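Local coordinates for protein fiber (Human adenovirus 35, PDB 2QLK) that forms the trimeric head of the virus fibre, which binds the cell-surface protein CD46 and so probably attaches the virion to its host cell, at residues L94-E98 with I171-V175; Y149-Y153 with P191-T197; I21-W25 with S120-M124. All coordinates share one frame; numbering follows the deposited sequence.

Contact 1. Residues L94-E98 with I171-V175; sequences LLTEE and ISSNV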
ATOM      1  N   LEU A  94      10.038 -19.666  12.519  1.00 44.95           N
ATOM      2  CA  LEU A  94      11.273 -19.051  12.072  1.00 43.65           C
ATOM      3  C   LEU A  94      12.507 -19.872  12.449  1.00 43.54           C
ATOM      4  O   LEU A  94      12.722 -20.210  13.610  1.00 43.71           O
ATOM      5  CB  LEU A  94      11.395 -17.639  12.664  1.00 34.91           C
ATOM      6  CG  LEU A  94      12.701 -16.901  12.362  1.00 33.96           C
ATOM      7  CD1 LEU A  94      12.853 -16.679  10.848  1.00 31.83           C
ATOM      8  CD2 LEU A  94      12.701 -15.592  13.114  1.00 34.00           C
ATOM      9  N   LEU A  95      13.312 -20.201  11.451  1.00 36.13           N
ATOM     10  CA  LEU A  95      14.536 -20.935  11.672  1.00 36.21           C
ATOM     11  C   LEU A  95      15.601 -19.875  11.979  1.00 37.30           C
ATOM     12  O   LEU A  95      16.339 -19.436  11.079  1.00 36.68           O
ATOM     13  CB  LEU A  95      14.894 -21.708  10.409  1.00 37.88           C
ATOM     14  CG  LEU A  95      13.935 -22.837  10.024  1.00 37.67           C
ATOM     15  CD1 LEU A  95      14.398 -23.488   8.716  1.00 35.88           C
ATOM     16  CD2 LEU A  95      13.890 -23.868  11.164  1.00 38.97           C
ATOM     17  N   THR A  96      15.679 -19.482  13.253  1.00 43.11           N
ATOM     18  CA  THR A  96      16.594 -18.425  13.701  1.00 44.75           C
ATOM     19  C   THR A  96      18.085 -18.587  13.451  1.00 44.67           C
ATOM     20  O   THR A  96      18.792 -17.596  13.275  1.00 44.97           O
ATOM     21  CB  THR A  96      16.415 -18.120  15.208  1.00 53.65           C
ATOM     22  OG1 THR A  96      16.733 -19.286  15.979  1.00 54.16           O
ATOM     23  CG2 THR A  96      14.980 -17.692  15.501  1.00 54.06           C
ATOM     24  N   GLU A  97      18.581 -19.816  13.441  1.00 48.24           N
ATOM     25  CA  GLU A  97      20.001 -20.008  13.202  1.00 49.40           C
ATOM     26  C   GLU A  97      20.399 -19.633  11.780  1.00 48.76           C
ATOM     27  O   GLU A  97      21.475 -19.096  11.567  1.00 50.17           O
ATOM     28  CB  GLU A  97      20.393 -21.460  13.466  1.00 62.83           C
ATOM     29  CG  GLU A  97      20.316 -21.884  14.925  1.00 65.83           C
ATOM     30  CD  GLU A  97      20.332 -23.395  15.079  1.00 69.36           C
ATOM     31  OE1 GLU A  97      20.822 -24.078  14.147  1.00 69.24           O
ATOM     32  OE2 GLU A  97      19.863 -23.894  16.131  1.00 69.88           O
ATOM     33  N   GLU A  98      19.535 -19.914  10.810  1.00 49.79           N
ATOM     34  CA  GLU A  98      19.822 -19.630   9.398  1.00 48.55           C
ATOM     35  C   GLU A  98      19.341 -18.256   8.947  1.00 45.72           C
ATOM     36  O   GLU A  98      19.834 -17.705   7.971  1.00 46.77           O
ATOM     37  CB  GLU A  98      19.170 -20.700   8.515  1.00 85.89           C
ATOM     38  CG  GLU A  98      19.694 -22.106   8.766  1.00 90.34           C
ATOM     39  CD  GLU A  98      18.705 -23.192   8.376  1.00 92.90           C
ATOM     40  OE1 GLU A  98      18.275 -23.227   7.199  1.00 93.60           O
ATOM     41  OE2 GLU A  98      18.362 -24.015   9.253  1.00 94.64           O
ATOM     42  N   ILE A 171      17.609 -21.549   1.163  1.00103.81           N
ATOM     43  CA  ILE A 171      18.989 -21.659   1.633  1.00104.14           C
ATOM     44  C   ILE A 171      19.455 -23.096   1.790  1.00104.44           C
ATOM     45  O   ILE A 171      20.451 -23.503   1.188  1.00104.46           O
ATOM     46  CB  ILE A 171      19.177 -20.949   2.990  1.00 66.86           C
ATOM     47  CG1 ILE A 171      20.587 -21.205   3.520  1.00 67.35           C
ATOM     48  CG2 ILE A 171      18.141 -21.437   3.983  1.00 66.53           C
ATOM     49  CD1 ILE A 171      20.825 -20.682   4.924  1.00 67.28           C
ATOM     50  N   SER A 172      18.728 -23.866   2.593  1.00 82.93           N
ATOM     51  CA  SER A 172      19.100 -25.254   2.828  1.00 82.57           C
ATOM     52  C   SER A 172      18.096 -26.008   3.687  1.00 81.91           C
ATOM     53  O   SER A 172      16.882 -25.921   3.496  1.00 81.97           O
ATOM     54  CB  SER A 172      20.464 -25.301   3.515  1.00 75.93           C
ATOM     55  OG  SER A 172      20.396 -24.687   4.792  1.00 76.20           O
ATOM     56  N   SER A 173      18.651 -26.755   4.636  1.00 73.75           N
ATOM     57  CA  SER A 173      17.904 -27.567   5.585  1.00 72.45           C
ATOM     58  C   SER A 173      16.505 -27.962   5.128  1.00 70.33           C
ATOM     59  O   SER A 173      16.288 -28.348   3.975  1.00 69.26           O
ATOM     60  CB  SER A 173      17.817 -26.837   6.933  1.00 83.80           C
ATOM     61  OG  SER A 173      17.067 -25.640   6.823  1.00 84.03           O
ATOM     62  N   ASN A 174      15.570 -27.873   6.069  1.00 78.78           N
ATOM     63  CA  ASN A 174      14.173 -28.189   5.834  1.00 76.34           C
ATOM     64  C   ASN A 174      13.409 -26.858   5.763  1.00 72.97           C
ATOM     65  O   ASN A 174      12.355 -26.698   6.382  1.00 71.69           O
ATOM     66  CB  ASN A 174      13.638 -29.065   6.979  1.00122.14           C
ATOM     67  CG  ASN A 174      12.674 -30.150   6.501  1.00124.04           C
ATOM     68  OD1 ASN A 174      12.232 -30.995   7.284  1.00124.40           O
ATOM     69  ND2 ASN A 174      12.346 -30.130   5.213  1.00123.84           N
ATOM     70  N   VAL A 175      13.972 -25.898   5.026  1.00 46.99           N
ATOM     71  CA  VAL A 175      13.341 -24.590   4.832  1.00 42.30           C
ATOM     72  C   VAL A 175      12.057 -24.806   4.014  1.00 39.61           C
ATOM     73  O   VAL A 175      12.119 -25.185   2.851  1.00 40.53           O
ATOM     74  CB  VAL A 175      14.258 -23.627   4.027  1.00 40.63           C
ATOM     75  CG1 VAL A 175      13.533 -22.319   3.767  1.00 39.51           C
ATOM     76  CG2 VAL A 175      15.556 -23.377   4.766  1.00 40.27           C
TER

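Contact 2. Residues Y149-Y153 with P191-T197; sequences YMTSY and PESNIAT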
ATOM      1  N   TYR A 149      13.824   7.298   4.247  1.00 24.32           N
ATOM      2  CA  TYR A 149      14.704   7.572   5.367  1.00 21.90           C
ATOM      3  C   TYR A 149      14.627   9.090   5.570  1.00 24.87           C
ATOM      4  O   TYR A 149      14.782   9.864   4.622  1.00 22.97           O
ATOM      5  CB  TYR A 149      16.156   7.211   5.056  1.00 26.78           C
ATOM      6  CG  TYR A 149      17.077   7.621   6.177  1.00 25.28           C
ATOM      7  CD1 TYR A 149      16.966   7.024   7.424  1.00 23.00           C
ATOM      8  CD2 TYR A 149      18.012   8.646   6.015  1.00 28.58           C
ATOM      9  CE1 TYR A 149      17.749   7.427   8.497  1.00 24.44           C
ATOM     10  CE2 TYR A 149      18.827   9.066   7.097  1.00 25.75           C
ATOM     11  CZ  TYR A 149      18.679   8.441   8.333  1.00 24.01           C
ATOM     12  OH  TYR A 149      19.469   8.786   9.416  1.00 26.61           O
ATOM     13  N   MET A 150      14.391   9.493   6.810  1.00 24.27           N
ATOM     14  CA  MET A 150      14.308  10.894   7.214  1.00 26.45           C
ATOM     15  C   MET A 150      15.663  11.265   7.858  1.00 27.31           C
ATOM     16  O   MET A 150      16.073  10.665   8.864  1.00 27.70           O
ATOM     17  CB  MET A 150      13.157  11.037   8.221  1.00 38.09           C
ATOM     18  CG  MET A 150      12.841  12.437   8.690  1.00 41.47           C
ATOM     19  SD  MET A 150      11.203  12.457   9.499  1.00 48.56           S
ATOM     20  CE  MET A 150      10.286  13.314   8.279  1.00 42.73           C
ATOM     21  N   THR A 151      16.372  12.226   7.274  1.00 29.31           N
ATOM     22  CA  THR A 151      17.688  12.616   7.812  1.00 30.56           C
ATOM     23  C   THR A 151      17.541  13.257   9.176  1.00 32.68           C
ATOM     24  O   THR A 151      16.533  13.896   9.476  1.00 31.89           O
ATOM     25  CB  THR A 151      18.425  13.603   6.904  1.00 31.90           C
ATOM     26  OG1 THR A 151      17.888  14.919   7.085  1.00 33.25           O
ATOM     27  CG2 THR A 151      18.259  13.190   5.458  1.00 33.18           C
ATOM     28  N   SER A 152      18.572  13.075   9.986  1.00 35.51           N
ATOM     29  CA  SER A 152      18.617  13.566  11.344  1.00 38.47           C
ATOM     30  C   SER A 152      18.804  15.073  11.459  1.00 40.26           C
ATOM     31  O   SER A 152      18.513  15.642  12.500  1.00 41.79           O
ATOM     32  CB  SER A 152      19.756  12.878  12.085  1.00 44.77           C
ATOM     33  OG  SER A 152      20.993  13.271  11.514  1.00 43.71           O
ATOM     34  N   TYR A 153      19.292  15.729  10.414  1.00 45.80           N
ATOM     35  CA  TYR A 153      19.511  17.170  10.520  1.00 47.45           C
ATOM     36  C   TYR A 153      18.396  18.063   9.982  1.00 45.56           C
ATOM     37  O   TYR A 153      17.746  18.771  10.748  1.00 45.92           O
ATOM     38  CB  TYR A 153      20.857  17.556   9.884  1.00 77.02           C
ATOM     39  CG  TYR A 153      21.162  16.914   8.545  1.00 82.58           C
ATOM     40  CD1 TYR A 153      20.422  17.228   7.412  1.00 84.49           C
ATOM     41  CD2 TYR A 153      22.215  16.009   8.410  1.00 85.28           C
ATOM     42  CE1 TYR A 153      20.720  16.665   6.176  1.00 86.63           C
ATOM     43  CE2 TYR A 153      22.522  15.439   7.175  1.00 87.47           C
ATOM     44  CZ  TYR A 153      21.768  15.775   6.063  1.00 87.92           C
ATOM     45  OH  TYR A 153      22.065  15.239   4.830  1.00 89.03           O
ATOM     46  N   PRO A 191      23.063  10.837   2.830  1.00 39.61           N
ATOM     47  CA  PRO A 191      22.050  11.449   3.697  1.00 37.24           C
ATOM     48  C   PRO A 191      22.575  11.963   5.039  1.00 35.67           C
ATOM     49  O   PRO A 191      22.038  12.925   5.578  1.00 33.28           O
ATOM     50  CB  PRO A 191      20.985  10.349   3.834  1.00 33.61           C
ATOM     51  CG  PRO A 191      21.681   9.098   3.480  1.00 34.01           C
ATOM     52  CD  PRO A 191      22.663   9.486   2.407  1.00 34.08           C
ATOM     53  N   GLU A 192      23.621  11.340   5.580  1.00 30.73           N
ATOM     54  CA  GLU A 192      24.167  11.798   6.855  1.00 32.60           C
ATOM     55  C   GLU A 192      25.682  11.998   6.805  1.00 33.06           C
ATOM     56  O   GLU A 192      26.375  11.356   6.031  1.00 31.75           O
ATOM     57  CB  GLU A 192      23.844  10.805   7.969  1.00 39.65           C
ATOM     58  CG  GLU A 192      22.366  10.518   8.149  1.00 39.90           C
ATOM     59  CD  GLU A 192      21.692  11.432   9.169  1.00 40.76           C
ATOM     60  OE1 GLU A 192      22.374  12.317   9.743  1.00 37.42           O
ATOM     61  OE2 GLU A 192      20.476  11.249   9.394  1.00 37.05           O
ATOM     62  N   SER A 193      26.179  12.891   7.655  1.00 46.69           N
ATOM     63  CA  SER A 193      27.607  13.165   7.742  1.00 49.97           C
ATOM     64  C   SER A 193      28.199  12.362   8.898  1.00 50.84           C
ATOM     65  O   SER A 193      29.407  12.146   8.961  1.00 52.45           O
ATOM     66  CB  SER A 193      27.842  14.655   7.972  1.00 64.47           C
ATOM     67  OG  SER A 193      27.129  15.097   9.113  1.00 69.10           O
ATOM     68  N   ASN A 194      27.349  11.927   9.820  1.00 50.38           N
ATOM     69  CA  ASN A 194      27.823  11.142  10.950  1.00 50.79           C
ATOM     70  C   ASN A 194      26.743  10.245  11.541  1.00 49.36           C
ATOM     71  O   ASN A 194      25.581  10.292  11.132  1.00 49.01           O
ATOM     72  CB  ASN A 194      28.382  12.055  12.041  1.00 71.51           C
ATOM     73  CG  ASN A 194      29.308  11.314  12.995  1.00 74.51           C
ATOM     74  OD1 ASN A 194      29.720  11.850  14.025  1.00 75.27           O
ATOM     75  ND2 ASN A 194      29.649  10.077  12.647  1.00 74.95           N
ATOM     76  N   ILE A 195      27.147   9.430  12.509  1.00 46.03           N
ATOM     77  CA  ILE A 195      26.246   8.503  13.170  1.00 45.00           C
ATOM     78  C   ILE A 195      24.893   9.134  13.448  1.00 44.22           C
ATOM     79  O   ILE A 195      24.809  10.264  13.950  1.00 43.81           O
ATOM     80  CB  ILE A 195      26.836   8.009  14.501  1.00 48.81           C
ATOM     81  CG1 ILE A 195      28.257   7.493  14.278  1.00 50.44           C
ATOM     82  CG2 ILE A 195      25.975   6.907  15.065  1.00 46.78           C
ATOM     83  CD1 ILE A 195      28.363   6.406  13.211  1.00 53.33           C
ATOM     84  N   ALA A 196      23.841   8.390  13.113  1.00 33.40           N
ATOM     85  CA  ALA A 196      22.457   8.828  13.304  1.00 31.20           C
ATOM     86  C   ALA A 196      21.648   7.553  13.247  1.00 30.11           C
ATOM     87  O   ALA A 196      21.962   6.668  12.452  1.00 30.77           O
ATOM     88  CB  ALA A 196      22.043   9.765  12.178  1.00 55.37           C
ATOM     89  N   THR A 197      20.617   7.443  14.079  1.00 34.83           N
ATOM     90  CA  THR A 197      19.814   6.225  14.111  1.00 33.48           C
ATOM     91  C   THR A 197      19.226   5.923  12.757  1.00 32.09           C
ATOM     92  O   THR A 197      18.434   6.708  12.211  1.00 29.84           O
ATOM     93  CB  THR A 197      18.650   6.309  15.113  1.00 44.42           C
ATOM     94  OG1 THR A 197      19.137   6.742  16.388  1.00 44.61           O
ATOM     95  CG2 THR A 197      18.018   4.947  15.284  1.00 46.07           C
TER
HETATM   96  O   HOH W   1      21.407   6.825   9.686  1.00 24.93           O

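Contact 3. Residues I21-W25 with S120-M124; sequences INTLW and SKAFM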
ATOM      1  N   ILE A  21      -6.747 -13.097  16.938  1.00110.86           N
ATOM      2  CA  ILE A  21      -5.603 -13.995  17.138  1.00110.13           C
ATOM      3  C   ILE A  21      -5.044 -14.470  15.796  1.00108.95           C
ATOM      4  O   ILE A  21      -4.458 -15.549  15.688  1.00108.39           O
ATOM      5  CB  ILE A  21      -5.979 -15.223  18.036  1.00 96.00           C
ATOM      6  CG1 ILE A  21      -4.702 -15.855  18.603  1.00 96.16           C
ATOM      7  CG2 ILE A  21      -6.762 -16.273  17.236  1.00 95.73           C
ATOM      8  CD1 ILE A  21      -4.954 -17.016  19.557  1.00 96.55           C
ATOM      9  N   ASN A  22      -5.223 -13.633  14.779  1.00 71.56           N
ATOM     10  CA  ASN A  22      -4.758 -13.931  13.432  1.00 69.36           C
ATOM     11  C   ASN A  22      -3.610 -12.991  13.090  1.00 66.81           C
ATOM     12  O   ASN A  22      -3.561 -12.409  12.005  1.00 67.02           O
ATOM     13  CB  ASN A  22      -5.902 -13.738  12.442  1.00 88.62           C
ATOM     14  CG  ASN A  22      -6.445 -12.326  12.455  1.00 91.28           C
ATOM     15  OD1 ASN A  22      -6.867 -11.819  13.497  1.00 91.99           O
ATOM     16  ND2 ASN A  22      -6.439 -11.679  11.293  1.00 92.15           N
ATOM     17  N   THR A  23      -2.676 -12.862  14.022  1.00 46.71           N
ATOM     18  CA  THR A  23      -1.549 -11.976  13.827  1.00 43.38           C
ATOM     19  C   THR A  23      -0.217 -12.527  14.352  1.00 41.69           C
ATOM     20  O   THR A  23      -0.082 -12.877  15.531  1.00 41.40           O
ATOM     21  CB  THR A  23      -1.873 -10.595  14.456  1.00 53.21           C
ATOM     22  OG1 THR A  23      -0.670  -9.832  14.635  1.00 51.46           O
ATOM     23  CG2 THR A  23      -2.587 -10.778  15.789  1.00 54.12           C
ATOM     24  N   LEU A  24       0.754 -12.619  13.446  1.00 45.12           N
ATOM     25  CA  LEU A  24       2.095 -13.105  13.749  1.00 42.54           C
ATOM     26  C   LEU A  24       3.056 -11.902  13.660  1.00 41.11           C
ATOM     27  O   LEU A  24       3.110 -11.228  12.629  1.00 42.21           O
ATOM     28  CB  LEU A  24       2.471 -14.172  12.727  1.00 39.94           C
ATOM     29  CG  LEU A  24       3.703 -15.041  12.907  1.00 40.49           C
ATOM     30  CD1 LEU A  24       3.636 -15.808  14.237  1.00 39.90           C
ATOM     31  CD2 LEU A  24       3.768 -16.012  11.729  1.00 40.20           C
ATOM     32  N   TRP A  25       3.801 -11.613  14.724  1.00 37.32           N
ATOM     33  CA  TRP A  25       4.690 -10.457  14.695  1.00 34.78           C
ATOM     34  C   TRP A  25       5.884 -10.533  15.619  1.00 34.21           C
ATOM     35  O   TRP A  25       6.031 -11.467  16.419  1.00 35.06           O
ATOM     36  CB  TRP A  25       3.895  -9.181  15.017  1.00 51.73           C
ATOM     37  CG  TRP A  25       3.359  -9.120  16.432  1.00 54.31           C
ATOM     38  CD1 TRP A  25       3.225 -10.162  17.303  1.00 55.83           C
ATOM     39  CD2 TRP A  25       2.874  -7.957  17.125  1.00 56.35           C
ATOM     40  NE1 TRP A  25       2.691  -9.726  18.489  1.00 56.61           N
ATOM     41  CE2 TRP A  25       2.464  -8.378  18.411  1.00 57.41           C
ATOM     42  CE3 TRP A  25       2.746  -6.603  16.786  1.00 58.12           C
ATOM     43  CZ2 TRP A  25       1.933  -7.495  19.363  1.00 58.18           C
ATOM     44  CZ3 TRP A  25       2.213  -5.718  17.739  1.00 58.66           C
ATOM     45  CH2 TRP A  25       1.815  -6.175  19.012  1.00 58.96           C
ATOM     46  N   SER A 120       1.147 -20.873  12.363  1.00 53.61           N
ATOM     47  CA  SER A 120       2.074 -19.998  11.655  1.00 52.46           C
ATOM     48  C   SER A 120       2.041 -20.283  10.159  1.00 51.39           C
ATOM     49  O   SER A 120       2.228 -19.372   9.343  1.00 51.50           O
ATOM     50  CB  SER A 120       3.496 -20.170  12.193  1.00 56.81           C
ATOM     51  OG  SER A 120       3.592 -19.664  13.511  1.00 56.38           O
ATOM     52  N   LYS A 121       1.790 -21.547   9.811  1.00 50.43           N
ATOM     53  CA  LYS A 121       1.720 -21.974   8.418  1.00 48.56           C
ATOM     54  C   LYS A 121       0.722 -21.123   7.605  1.00 46.69           C
ATOM     55  O   LYS A 121       0.918 -20.882   6.415  1.00 46.43           O
ATOM     56  CB  LYS A 121       1.318 -23.453   8.349  1.00 71.74           C
ATOM     57  CG  LYS A 121       1.445 -24.067   6.963  1.00 73.18           C
ATOM     58  CD  LYS A 121       1.148 -25.558   6.969  1.00 75.54           C
ATOM     59  CE  LYS A 121      -0.340 -25.841   7.131  1.00 76.50           C
ATOM     60  NZ  LYS A 121      -1.126 -25.451   5.924  1.00 77.69           N
ATOM     61  N   ALA A 122      -0.336 -20.653   8.253  1.00 49.61           N
ATOM     62  CA  ALA A 122      -1.331 -19.847   7.560  1.00 47.57           C
ATOM     63  C   ALA A 122      -0.840 -18.416   7.281  1.00 45.77           C
ATOM     64  O   ALA A 122      -1.487 -17.653   6.568  1.00 44.44           O
ATOM     65  CB  ALA A 122      -2.613 -19.828   8.362  1.00 40.22           C
ATOM     66  N   PHE A 123       0.305 -18.056   7.851  1.00 43.88           N
ATOM     67  CA  PHE A 123       0.889 -16.742   7.634  1.00 41.24           C
ATOM     68  C   PHE A 123       2.000 -16.838   6.601  1.00 39.77           C
ATOM     69  O   PHE A 123       2.638 -15.844   6.275  1.00 40.78           O
ATOM     70  CB  PHE A 123       1.499 -16.190   8.923  1.00 42.70           C
ATOM     71  CG  PHE A 123       0.497 -15.825   9.969  1.00 42.82           C
ATOM     72  CD1 PHE A 123       0.018 -16.791  10.864  1.00 43.12           C
ATOM     73  CD2 PHE A 123       0.037 -14.510  10.077  1.00 42.14           C
ATOM     74  CE1 PHE A 123      -0.909 -16.448  11.862  1.00 42.72           C
ATOM     75  CE2 PHE A 123      -0.882 -14.145  11.058  1.00 44.01           C
ATOM     76  CZ  PHE A 123      -1.363 -15.122  11.963  1.00 44.00           C
ATOM     77  N   MET A 124       2.231 -18.036   6.085  1.00 32.43           N
ATOM     78  CA  MET A 124       3.313 -18.248   5.134  1.00 30.88           C
ATOM     79  C   MET A 124       2.926 -17.999   3.688  1.00 30.27           C
ATOM     80  O   MET A 124       1.759 -18.140   3.316  1.00 30.63           O
ATOM     81  CB  MET A 124       3.832 -19.679   5.281  1.00 31.02           C
ATOM     82  CG  MET A 124       4.392 -20.004   6.663  1.00 29.07           C
ATOM     83  SD  MET A 124       6.015 -19.194   6.966  1.00 29.90           S
ATOM     84  CE  MET A 124       5.584 -18.100   8.207  1.00 24.45           C
TER

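Contact 1. Residues L94-E98 with I171-V175
Oxygen OE1 of Glu-98 is the atom on which this contact turns. The hydroxyl OG of Ser-173 donates a hydrogen bond to it, with OG of Ser-173 2.7 Å from OE1 of Glu-98. The hydroxyl comes to the syn lone pair, the one facing OE2, so OE2 of Glu-98 also lies 3.2 Å from OG of Ser-173. A second hydroxyl is near: OG of Ser-172 stands 3.5 Å from OE1 of Glu-98, a looser approach. Methyl groups close in on the same oxygen. CG2 of Ile-171 and CG2 of Val-175 each lie 3.7 Å from OE1 of Glu-98. One hydroxyl thus holds the carboxylate, while carbon packs around it. Glu-98 has CG anti to its carbonyl carbon (chi1 -62°), and the chain beyond CG runs extended, which carries the carboxylate across to the serines. On the way, CB of Glu-98 meets CD1 of Ile-171 at 4.0 Å.

The apolar part is small. Leu-95 turns its CD1 branch to the other segment. CD1 of Leu-95 sits 4.1 Å from CG2 of Val-175, and the two side chains pass at a slant. CD1 of Leu-95 also rests 3.9 Å from OG of Ser-173. Leu-95 is the centre of an inverse gamma turn, a tight reversal of the backbone.

Most of the touching residues are exposed, and the contact lies at the surface of the knob. It joins two loops at one end of the four-stranded sheet. Residues 94-98 follow strand 79-88, and residues 171-175 belong to the loop that links strands 157-166 and 177-186. Tyr-87, near the end of strand 79-88, touches Glu-98, Ile-171 and Val-175, and its backbone bonds to Leu-95.

Contact 2. Residues Y149-Y153 with P191-T197
Hydrogen bonds to the carboxylate of Glu-192 dominate this contact. OE2 of Glu-192 accepts from OH of Tyr-149 and from the backbone N of Ser-152, each at 2.7 Å. They come from opposite faces of the carboxylate plane, the hydroxyl on the anti side and the N-H on the syn side. The N-H bond is fairly straight, at 159°. OG of Ser-152 donates to OE1 of Glu-192; the modelled length is very short and doubtful. Glu-192 bends at chi2 (-92°), which folds the carboxylate in between Tyr-149 and Ser-152. The OH of poorly ordered Tyr-153 points at O of Pro-191, again with a doubtfully short separation.

A water bridges the segments. It donates to OH of Tyr-149 and to O of Ala-196, at 2.8 Å from each oxygen.

Van der Waals packing is lighter. CB of Pro-191 lies 4.1 Å from CD2 of Tyr-149, and the two side chains cross at about a right angle. The methyl CB of Ala-196 rests 3.7 Å from the hydroxyl OG of Ser-152.

The contact fastens the end of strand 142-150 to the loop between strands 177-186 and 203-208. Phe-75 makes an edge-to-face contact with Tyr-149 and also touches Pro-191. Phe-158, on neighbouring strand 157-166, packs against Thr-151 and Pro-191.

Contact 3. Residues I21-W25 with S120-M124
A short 3-10 segment, residues 120-123, lies against the first strand of the knob, residues 23-25, with Leu-24 and Phe-123 as the main partners. CB of Leu-24 sits over the centre of the Phe-123 ring in a CH-pi contact. CB of Leu-24 is 3.6 Å from the centroid of the Phe-123 ring and 12° off the ring normal. Farther along, CD2 of Leu-24 packs 3.6 Å from CB of Phe-123. The other methyl, CD1 of Leu-24, lies 3.9 Å from OG of Ser-120. Leu-24 places CG opposite its own backbone N (chi1 -169°), and its methyls run on past the ring to the serine and to the start of the phenylalanine side chain.

The fold here is an antiparallel beta sandwich, and strand 23-25 lies between strands 106-107 and 45-54 in its five-stranded sheet. Leu-24 pairs by backbone bonds with Leu-51 of strand 45-54. The 3-10 turn is closed by N of Phe-123 bonding to O of Ser-120 at 2.8 Å.

The far edge of the phenyl ring meets the Asn-22 to Thr-23 peptide, where the strand begins. CZ of Phe-123 lies 3.3 Å from C of Asn-22 and equally close to N of Thr-23. C of Asn-22 is in the ring plane. No hydrogen bond joins the two segments. The side-chain amide of Asn-22 instead uses ND2 to bond O of Lys-53. Thr-23 faces the other way and packs on Gly-56 of a neighbouring subunit, while Trp-25 packs on Ile-208 of that subunit.

How the contacts relate
Residues 21-25 come first in the chain and meet residues 120-124, so contact 3 closes a long loop holding strands 45-54, 57-66, 79-88 and 106-107. Contact 1 opens within this loop at residues 94-98 and closes after it, at residues 171-175, so the two cross. Contact 2 opens after contact 3 has closed. It closes a loop holding strands 157-166 and 177-186, and crosses contact 1. Contacts 1 and 3 have centres about 18 Å apart; that of contact 2 is about 34 Å from each. Contact 3 lays the loop between strands 106-107 and 142-150 against the five-stranded sheet. Contact 1 joins two loops of the four-stranded sheet; contact 2 fastens its strand 142-150 to the loop leading to strand 203-208.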